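Local coordinates for protein purine nucleoside phosphorylase (PDB 6TK9) that catalyses the reversible phosphorolysis of purine nucleosides, probably including inosine and guanosine, giving the free base and ribose 1-phosphate, at residues Glu91-Val96 with Val213-Ala218; Gly181-Phe186 with Gly209-Pro214. One frame throughout, in Å; residues are numbered along the deposited sequence.

Contact 1. Residues Glu91-Val96 with Val213-Ala218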
ATOM      1  N   GLU A  91     -25.829 -21.480   8.321  1.00 48.48           N
ATOM      2  CA  GLU A  91     -25.810 -22.835   8.938  1.00 46.94           C
ATOM      3  C   GLU A  91     -24.692 -22.884   9.982  1.00 48.40           C
ATOM      4  O   GLU A  91     -24.900 -23.503  11.053  1.00 55.38           O
ATOM      5  CB  GLU A  91     -25.642 -23.937   7.880  1.00 46.49           C
ATOM      6  CG  GLU A  91     -26.929 -24.300   7.137  1.00 44.37           C
ATOM      7  CD  GLU A  91     -26.766 -25.404   6.093  1.00 50.05           C
ATOM      8  OE1 GLU A  91     -25.788 -25.367   5.297  1.00 41.28           O
ATOM      9  OE2 GLU A  91     -27.612 -26.319   6.086  1.00 56.04           O
ATOM     10  N   VAL A  92     -23.559 -22.241   9.676  1.00 48.05           N
ATOM     11  CA  VAL A  92     -22.330 -22.175  10.525  1.00 43.03           C
ATOM     12  C   VAL A  92     -22.653 -21.466  11.852  1.00 38.35           C
ATOM     13  O   VAL A  92     -22.016 -21.801  12.871  1.00 42.80           O
ATOM     14  CB  VAL A  92     -21.163 -21.502   9.756  1.00 45.86           C
ATOM     15  CG1 VAL A  92     -20.104 -20.919  10.673  1.00 46.58           C
ATOM     16  CG2 VAL A  92     -20.494 -22.452   8.762  1.00 47.21           C
ATOM     17  N   VAL A  93     -23.581 -20.514  11.873  1.00 34.24           N
ATOM     18  CA  VAL A  93     -23.838 -19.712  13.104  1.00 35.04           C
ATOM     19  C   VAL A  93     -25.090 -20.209  13.824  1.00 35.65           C
ATOM     20  O   VAL A  93     -25.498 -19.529  14.788  1.00 37.72           O
ATOM     21  CB  VAL A  93     -23.970 -18.207  12.802  1.00 34.81           C
ATOM     22  CG1 VAL A  93     -22.681 -17.619  12.255  1.00 33.41           C
ATOM     23  CG2 VAL A  93     -25.147 -17.924  11.884  1.00 35.51           C
ATOM     24  N   PHE A  94     -25.725 -21.293  13.373  1.00 38.62           N
ATOM     25  CA  PHE A  94     -26.930 -21.820  14.062  1.00 38.00           C
ATOM     26  C   PHE A  94     -26.550 -22.082  15.523  1.00 38.81           C
ATOM     27  O   PHE A  94     -27.150 -21.463  16.407  1.00 37.70           O
ATOM     28  CB  PHE A  94     -27.575 -22.993  13.319  1.00 38.18           C
ATOM     29  CG  PHE A  94     -28.921 -23.345  13.904  1.00 41.63           C
ATOM     30  CD1 PHE A  94     -30.011 -22.500  13.739  1.00 39.46           C
ATOM     31  CD2 PHE A  94     -29.079 -24.471  14.705  1.00 45.61           C
ATOM     32  CE1 PHE A  94     -31.234 -22.785  14.336  1.00 41.35           C
ATOM     33  CE2 PHE A  94     -30.305 -24.757  15.295  1.00 43.45           C
ATOM     34  CZ  PHE A  94     -31.378 -23.915  15.109  1.00 42.31           C
ATOM     35  N   PRO A  95     -25.500 -22.896  15.831  1.00 36.77           N
ATOM     36  CA  PRO A  95     -25.124 -23.184  17.216  1.00 37.02           C
ATOM     37  C   PRO A  95     -25.055 -21.930  18.109  1.00 39.70           C
ATOM     38  O   PRO A  95     -25.857 -21.863  19.032  1.00 46.66           O
ATOM     39  CB  PRO A  95     -23.774 -23.915  17.097  1.00 37.47           C
ATOM     40  CG  PRO A  95     -23.817 -24.565  15.734  1.00 36.89           C
ATOM     41  CD  PRO A  95     -24.624 -23.602  14.878  1.00 37.57           C
ATOM     42  N   VAL A  96     -24.162 -20.970  17.844  1.00 37.79           N
ATOM     43  CA  VAL A  96     -24.015 -19.767  18.725  1.00 38.68           C
ATOM     44  C   VAL A  96     -25.351 -19.010  18.833  1.00 40.49           C
ATOM     45  O   VAL A  96     -25.567 -18.372  19.870  1.00 46.17           O
ATOM     46  CB  VAL A  96     -22.875 -18.824  18.297  1.00 37.03           C
ATOM     47  CG1 VAL A  96     -21.528 -19.520  18.386  1.00 35.89           C
ATOM     48  CG2 VAL A  96     -23.092 -18.225  16.915  1.00 37.89           C
ATOM     49  N   VAL A 213     -15.457 -15.407  12.177  1.00 37.65           N
ATOM     50  CA  VAL A 213     -16.049 -14.125  11.685  1.00 35.54           C
ATOM     51  C   VAL A 213     -17.563 -14.289  11.539  1.00 34.24           C
ATOM     52  O   VAL A 213     -18.305 -13.439  12.003  1.00 37.03           O
ATOM     53  CB  VAL A 213     -15.340 -13.648  10.408  1.00 35.18           C
ATOM     54  CG1 VAL A 213     -16.075 -12.515   9.716  1.00 36.63           C
ATOM     55  CG2 VAL A 213     -13.909 -13.243  10.721  1.00 35.96           C
ATOM     56  N   PRO A 214     -18.110 -15.373  10.946  1.00 34.84           N
ATOM     57  CA  PRO A 214     -19.561 -15.478  10.822  1.00 34.55           C
ATOM     58  C   PRO A 214     -20.206 -15.495  12.215  1.00 34.90           C
ATOM     59  O   PRO A 214     -21.224 -14.871  12.389  1.00 34.31           O
ATOM     60  CB  PRO A 214     -19.818 -16.766  10.017  1.00 34.77           C
ATOM     61  CG  PRO A 214     -18.475 -17.474   9.898  1.00 34.93           C
ATOM     62  CD  PRO A 214     -17.396 -16.496  10.312  1.00 35.61           C
ATOM     63  N   GLU A 215     -19.582 -16.201  13.160  1.00 39.47           N
ATOM     64  CA  GLU A 215     -19.995 -16.269  14.588  1.00 41.86           C
ATOM     65  C   GLU A 215     -19.987 -14.844  15.152  1.00 43.41           C
ATOM     66  O   GLU A 215     -21.031 -14.423  15.722  1.00 46.80           O
ATOM     67  CB  GLU A 215     -19.109 -17.256  15.370  1.00 44.18           C
ATOM     68  CG  GLU A 215     -19.335 -18.705  14.960  1.00 46.04           C
ATOM     69  CD  GLU A 215     -18.111 -19.605  14.912  1.00 50.23           C
ATOM     70  OE1 GLU A 215     -17.638 -19.998  15.984  1.00 57.27           O
ATOM     71  OE2 GLU A 215     -17.647 -19.938  13.806  1.00 50.93           O
ATOM     72  N   VAL A 216     -18.889 -14.103  14.975  1.00 39.23           N
ATOM     73  CA  VAL A 216     -18.781 -12.714  15.507  1.00 35.12           C
ATOM     74  C   VAL A 216     -19.928 -11.852  14.969  1.00 34.67           C
ATOM     75  O   VAL A 216     -20.525 -11.146  15.766  1.00 34.89           O
ATOM     76  CB  VAL A 216     -17.434 -12.070  15.181  1.00 36.29           C
ATOM     77  CG1 VAL A 216     -17.438 -10.621  15.655  1.00 37.56           C
ATOM     78  CG2 VAL A 216     -16.277 -12.848  15.793  1.00 37.51           C
ATOM     79  N   ILE A 217     -20.219 -11.904  13.669  1.00 36.46           N
ATOM     80  CA  ILE A 217     -21.286 -11.083  13.016  1.00 40.36           C
ATOM     81  C   ILE A 217     -22.663 -11.522  13.542  1.00 40.32           C
ATOM     82  O   ILE A 217     -23.468 -10.647  13.925  1.00 44.52           O
ATOM     83  CB  ILE A 217     -21.205 -11.175  11.475  1.00 40.38           C
ATOM     84  CG1 ILE A 217     -19.903 -10.570  10.949  1.00 43.65           C
ATOM     85  CG2 ILE A 217     -22.419 -10.520  10.836  1.00 38.94           C
ATOM     86  CD1 ILE A 217     -19.613 -10.874   9.499  1.00 45.60           C
ATOM     87  N   ALA A 218     -22.927 -12.829  13.548  1.00 40.94           N
ATOM     88  CA  ALA A 218     -24.186 -13.440  14.050  1.00 41.40           C
ATOM     89  C   ALA A 218     -24.451 -12.991  15.495  1.00 42.29           C
ATOM     90  O   ALA A 218     -25.615 -12.638  15.801  1.00 46.19           O
ATOM     91  CB  ALA A 218     -24.122 -14.947  13.926  1.00 38.22           C
TER

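Contact 2. Residues Gly181-Phe186 with Gly209-Pro214. With PO4 (phosphate ion), chain G.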
ATOM      1  N   GLY A 181      -4.275  -8.509  17.519  1.00 54.01           N
ATOM      2  CA  GLY A 181      -4.397  -8.079  16.119  1.00 47.48           C
ATOM      3  C   GLY A 181      -5.718  -8.413  15.465  1.00 46.66           C
ATOM      4  O   GLY A 181      -6.711  -8.748  16.172  1.00 48.36           O
ATOM      5  N   VAL A 182      -5.697  -8.296  14.136  1.00 42.67           N
ATOM      6  CA  VAL A 182      -6.866  -8.401  13.225  1.00 40.77           C
ATOM      7  C   VAL A 182      -6.894  -9.812  12.679  1.00 36.86           C
ATOM      8  O   VAL A 182      -5.837 -10.223  12.128  1.00 32.62           O
ATOM      9  CB  VAL A 182      -6.752  -7.387  12.076  1.00 42.23           C
ATOM     10  CG1 VAL A 182      -7.932  -7.477  11.118  1.00 42.82           C
ATOM     11  CG2 VAL A 182      -6.580  -5.984  12.617  1.00 38.91           C
ATOM     12  N   TYR A 183      -8.050 -10.473  12.803  1.00 35.88           N
ATOM     13  CA  TYR A 183      -8.290 -11.851  12.287  1.00 40.68           C
ATOM     14  C   TYR A 183      -8.927 -11.780  10.898  1.00 37.65           C
ATOM     15  O   TYR A 183     -10.007 -11.196  10.800  1.00 40.74           O
ATOM     16  CB  TYR A 183      -9.189 -12.653  13.239  1.00 40.42           C
ATOM     17  CG  TYR A 183      -9.452 -14.084  12.830  1.00 36.81           C
ATOM     18  CD1 TYR A 183     -10.513 -14.401  12.006  1.00 35.34           C
ATOM     19  CD2 TYR A 183      -8.678 -15.131  13.305  1.00 38.36           C
ATOM     20  CE1 TYR A 183     -10.800 -15.709  11.661  1.00 36.38           C
ATOM     21  CE2 TYR A 183      -8.946 -16.449  12.960  1.00 38.23           C
ATOM     22  CZ  TYR A 183     -10.013 -16.744  12.130  1.00 38.94           C
ATOM     23  OH  TYR A 183     -10.289 -18.037  11.750  1.00 43.26           O
ATOM     24  N   ALA A 184      -8.297 -12.385   9.887  1.00 39.68           N
ATOM     25  CA  ALA A 184      -8.831 -12.529   8.508  1.00 38.17           C
ATOM     26  C   ALA A 184      -9.427 -13.930   8.304  1.00 37.33           C
ATOM     27  O   ALA A 184      -8.678 -14.966   8.407  1.00 36.93           O
ATOM     28  CB  ALA A 184      -7.736 -12.267   7.499  1.00 39.60           C
ATOM     29  N   TRP A 185     -10.719 -13.960   7.996  1.00 33.85           N
ATOM     30  CA  TRP A 185     -11.487 -15.150   7.535  1.00 33.32           C
ATOM     31  C   TRP A 185     -11.146 -15.456   6.076  1.00 32.07           C
ATOM     32  O   TRP A 185     -11.653 -14.771   5.208  1.00 34.68           O
ATOM     33  CB  TRP A 185     -12.998 -14.908   7.719  1.00 32.56           C
ATOM     34  CG  TRP A 185     -13.890 -16.031   7.296  1.00 28.88           C
ATOM     35  CD1 TRP A 185     -13.548 -17.341   7.133  1.00 29.64           C
ATOM     36  CD2 TRP A 185     -15.301 -15.958   7.071  1.00 28.97           C
ATOM     37  NE1 TRP A 185     -14.644 -18.077   6.782  1.00 28.46           N
ATOM     38  CE2 TRP A 185     -15.730 -17.260   6.734  1.00 29.68           C
ATOM     39  CE3 TRP A 185     -16.234 -14.921   7.086  1.00 28.76           C
ATOM     40  CZ2 TRP A 185     -17.046 -17.549   6.405  1.00 30.20           C
ATOM     41  CZ3 TRP A 185     -17.535 -15.200   6.752  1.00 29.51           C
ATOM     42  CH2 TRP A 185     -17.933 -16.498   6.424  1.00 33.02           C
ATOM     43  N   PHE A 186     -10.286 -16.440   5.841  1.00 37.24           N
ATOM     44  CA  PHE A 186      -9.944 -17.006   4.510  1.00 34.96           C
ATOM     45  C   PHE A 186     -10.815 -18.239   4.322  1.00 36.98           C
ATOM     46  O   PHE A 186     -10.886 -19.029   5.262  1.00 39.01           O
ATOM     47  CB  PHE A 186      -8.458 -17.365   4.456  1.00 36.12           C
ATOM     48  CG  PHE A 186      -7.972 -17.870   3.126  1.00 38.00           C
ATOM     49  CD1 PHE A 186      -7.775 -16.997   2.065  1.00 38.23           C
ATOM     50  CD2 PHE A 186      -7.702 -19.213   2.932  1.00 37.73           C
ATOM     51  CE1 PHE A 186      -7.309 -17.454   0.841  1.00 40.29           C
ATOM     52  CE2 PHE A 186      -7.249 -19.669   1.702  1.00 44.83           C
ATOM     53  CZ  PHE A 186      -7.037 -18.786   0.658  1.00 42.45           C
ATOM     54  N   GLY A 209      -7.261 -17.498   9.427  1.00 41.63           N
ATOM     55  CA  GLY A 209      -7.915 -18.799   9.661  1.00 39.06           C
ATOM     56  C   GLY A 209      -9.237 -18.883   8.933  1.00 39.94           C
ATOM     57  O   GLY A 209      -9.605 -17.922   8.230  1.00 41.81           O
ATOM     58  N   MET A 210      -9.967 -19.969   9.145  1.00 40.00           N
ATOM     59  CA  MET A 210     -11.122 -20.332   8.300  1.00 35.46           C
ATOM     60  C   MET A 210     -12.421 -20.375   9.110  1.00 34.53           C
ATOM     61  O   MET A 210     -13.332 -21.050   8.654  1.00 35.08           O
ATOM     62  CB  MET A 210     -10.824 -21.693   7.677  1.00 35.29           C
ATOM     63  CG  MET A 210      -9.518 -21.719   6.927  1.00 35.80           C
ATOM     64  SD  MET A 210      -9.243 -23.331   6.185  1.00 41.36           S
ATOM     65  CE  MET A 210      -7.707 -23.047   5.318  1.00 39.26           C
ATOM     66  N   SER A 211     -12.535 -19.642  10.222  1.00 36.09           N
ATOM     67  CA  SER A 211     -13.703 -19.689  11.144  1.00 36.22           C
ATOM     68  C   SER A 211     -13.986 -18.320  11.781  1.00 37.95           C
ATOM     69  O   SER A 211     -13.306 -17.371  11.421  1.00 38.25           O
ATOM     70  CB  SER A 211     -13.405 -20.680  12.214  1.00 39.38           C
ATOM     71  OG  SER A 211     -12.473 -20.133  13.141  1.00 39.87           O
ATOM     72  N   THR A 212     -14.936 -18.248  12.733  1.00 41.40           N
ATOM     73  CA  THR A 212     -15.069 -17.205  13.800  1.00 36.88           C
ATOM     74  C   THR A 212     -15.832 -15.969  13.326  1.00 36.26           C
ATOM     75  O   THR A 212     -16.720 -15.497  14.061  1.00 33.59           O
ATOM     76  CB  THR A 212     -13.709 -16.699  14.290  1.00 40.91           C
ATOM     77  OG1 THR A 212     -12.951 -17.850  14.659  1.00 46.00           O
ATOM     78  CG2 THR A 212     -13.808 -15.728  15.448  1.00 42.59           C
ATOM     79  N   VAL A 213     -15.457 -15.407  12.177  1.00 37.65           N
ATOM     80  CA  VAL A 213     -16.049 -14.125  11.685  1.00 35.54           C
ATOM     81  C   VAL A 213     -17.563 -14.289  11.539  1.00 34.24           C
ATOM     82  O   VAL A 213     -18.305 -13.439  12.003  1.00 37.03           O
ATOM     83  CB  VAL A 213     -15.340 -13.648  10.408  1.00 35.18           C
ATOM     84  CG1 VAL A 213     -16.075 -12.515   9.716  1.00 36.63           C
ATOM     85  CG2 VAL A 213     -13.909 -13.243  10.721  1.00 35.96           C
ATOM     86  N   PRO A 214     -18.110 -15.373  10.946  1.00 34.84           N
ATOM     87  CA  PRO A 214     -19.561 -15.478  10.822  1.00 34.55           C
ATOM     88  C   PRO A 214     -20.206 -15.495  12.215  1.00 34.90           C
ATOM     89  O   PRO A 214     -21.224 -14.871  12.389  1.00 34.31           O
ATOM     90  CB  PRO A 214     -19.818 -16.766  10.017  1.00 34.77           C
ATOM     91  CG  PRO A 214     -18.475 -17.474   9.898  1.00 34.93           C
ATOM     92  CD  PRO A 214     -17.396 -16.496  10.312  1.00 35.61           C
TER
HETATM   93  P   PO4 G 301     -10.669 -23.474  13.778  1.00 43.27           P
HETATM   94  O1  PO4 G 301     -12.088 -24.062  13.756  1.00 38.46           O
HETATM   95  O2  PO4 G 301      -9.782 -24.219  12.784  1.00 39.70           O
HETATM   96  O3  PO4 G 301     -10.053 -23.595  15.157  1.00 44.60           O
HETATM   97  O4  PO4 G 301     -10.763 -21.992  13.428  1.00 43.18           O

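Contact 1. Residues Glu91-Val96 with Val213-Ala218
V92, V93 and V96, where helix 89-92 passes into helix 94-102, lie against P214, E215 and A218 on the opening turns of helix 213-222, in a buried helix-to-helix interface of the phosphorylase fold. No hydrogen bond crosses it; the two backbones come closest at V93 and E215, with 5.4 Å from CA to CA. V93 is the central contact residue. Its CG1 stands anti to the carbonyl carbon (chi1 -64°), which carries that methyl onto the helix backbone, 3.1 Å from P214 O and 3.7 Å from P214 CB. This tight methyl-to-carbonyl approach does not take the oxygen from its helical partner, since P214 O still accepts A218 N. On the next turn the CB of A218 meets V93 CB at 3.5 Å and also touches both V93 methyls; so small a side chain lets the valine come close to the helix. Before V93, V92 turns CG1 to the rim of the proline ring, 3.9 Å from P214 CG. V96, beyond it, sets CG1 4.1 Å from E215 CG, the two side chains crossing at about a right angle. E215 is bent at chi2 (142°), and its OE2 lies 4.1 Å from V92 CG1, so valines border both the stem and the carboxylate of this buried acid. The charge is answered by R80, which forms a salt bridge with OE1 and also binds the phosphate, making E215 a second-shell partner of that site. OE2 weakly accepts T212 N, the backbone N of the N-cap residue of this helix. Strand 106-115 supplies F107 and L109 beside V96 and E215. The arrangement is typical of the alpha/beta sandwich of this superfamily, in which helices pack together against a central sheet.

Contact 2. Residues Gly181-Phe186 with Gly209-Pro214
Strand residues W185 and G209 form a parallel bridge in which G209 is gripped at both ends: its N donates to A184 O (3.1 Å) and its O accepts F186 N (2.9 Å), after which 209-214 curls under the strand into helix 213-222. Past the bridge M210 CA points its hydrogen at F186 O. Y183 reaches into the bend. Its OH donates to S211 O at 3.1 Å, approaching from above the carbonyl plane, 50° out of it. The same hydroxyl explains the glycine at 209, for a CB there would lie about 2.4 Å from it. V213 CG2 meets the Y183 ring at its edge, near the plane, and also touches W185 CB (3.6 Å), filling the corner between the two aromatics. W185 has CG anti to its main-chain nitrogen (chi1 -180°), which sends the indole along the start of the helix. There P214 lies flat against one face: CD sits 3.7 Å from the centroid of the six-membered ring and only 7° off its normal, a CH-pi contact, while CG approaches CH2. With an alanine in place of W185, P214 would probably lose this aromatic cover and a gap would open beneath the first turn of the helix. S211 OG points to the phosphate and donates to its O4, accepting in turn from T212 OG1 at 2.8 Å. The phosphate, probably from the crystallisation liquor, is also held by S29, R80, H82 and A112 N, consistent with the phosphate site of this enzyme. Strand 179-185 runs between strands 124-133 and 207-209, with H128 of the former meeting the Y183 ring, and strand 106-115 borders the bend through S111.

How the contacts relate
From the N terminus, the chain first lays down 91-96, then runs through strands 106-115 and 124-133 and helix 161-173 before reaching 181-186. Contact 2 closes the shorter loop, 22 residues holding helix 194-202 and the first part of strand 207-209, a beta-alpha-beta crossover between parallel strands. Contact 1 closes the longer one, 116 residues, and that crossover nests inside it. The two contacts end on the same part of the chain and share V213 and P214, their centres 12 Å apart. The P214 ring touches W185 as well as V92 and V93, joining strand 179-185 to the end of helix 89-92 and the link after it; E215 reaches V96 of helix 94-102.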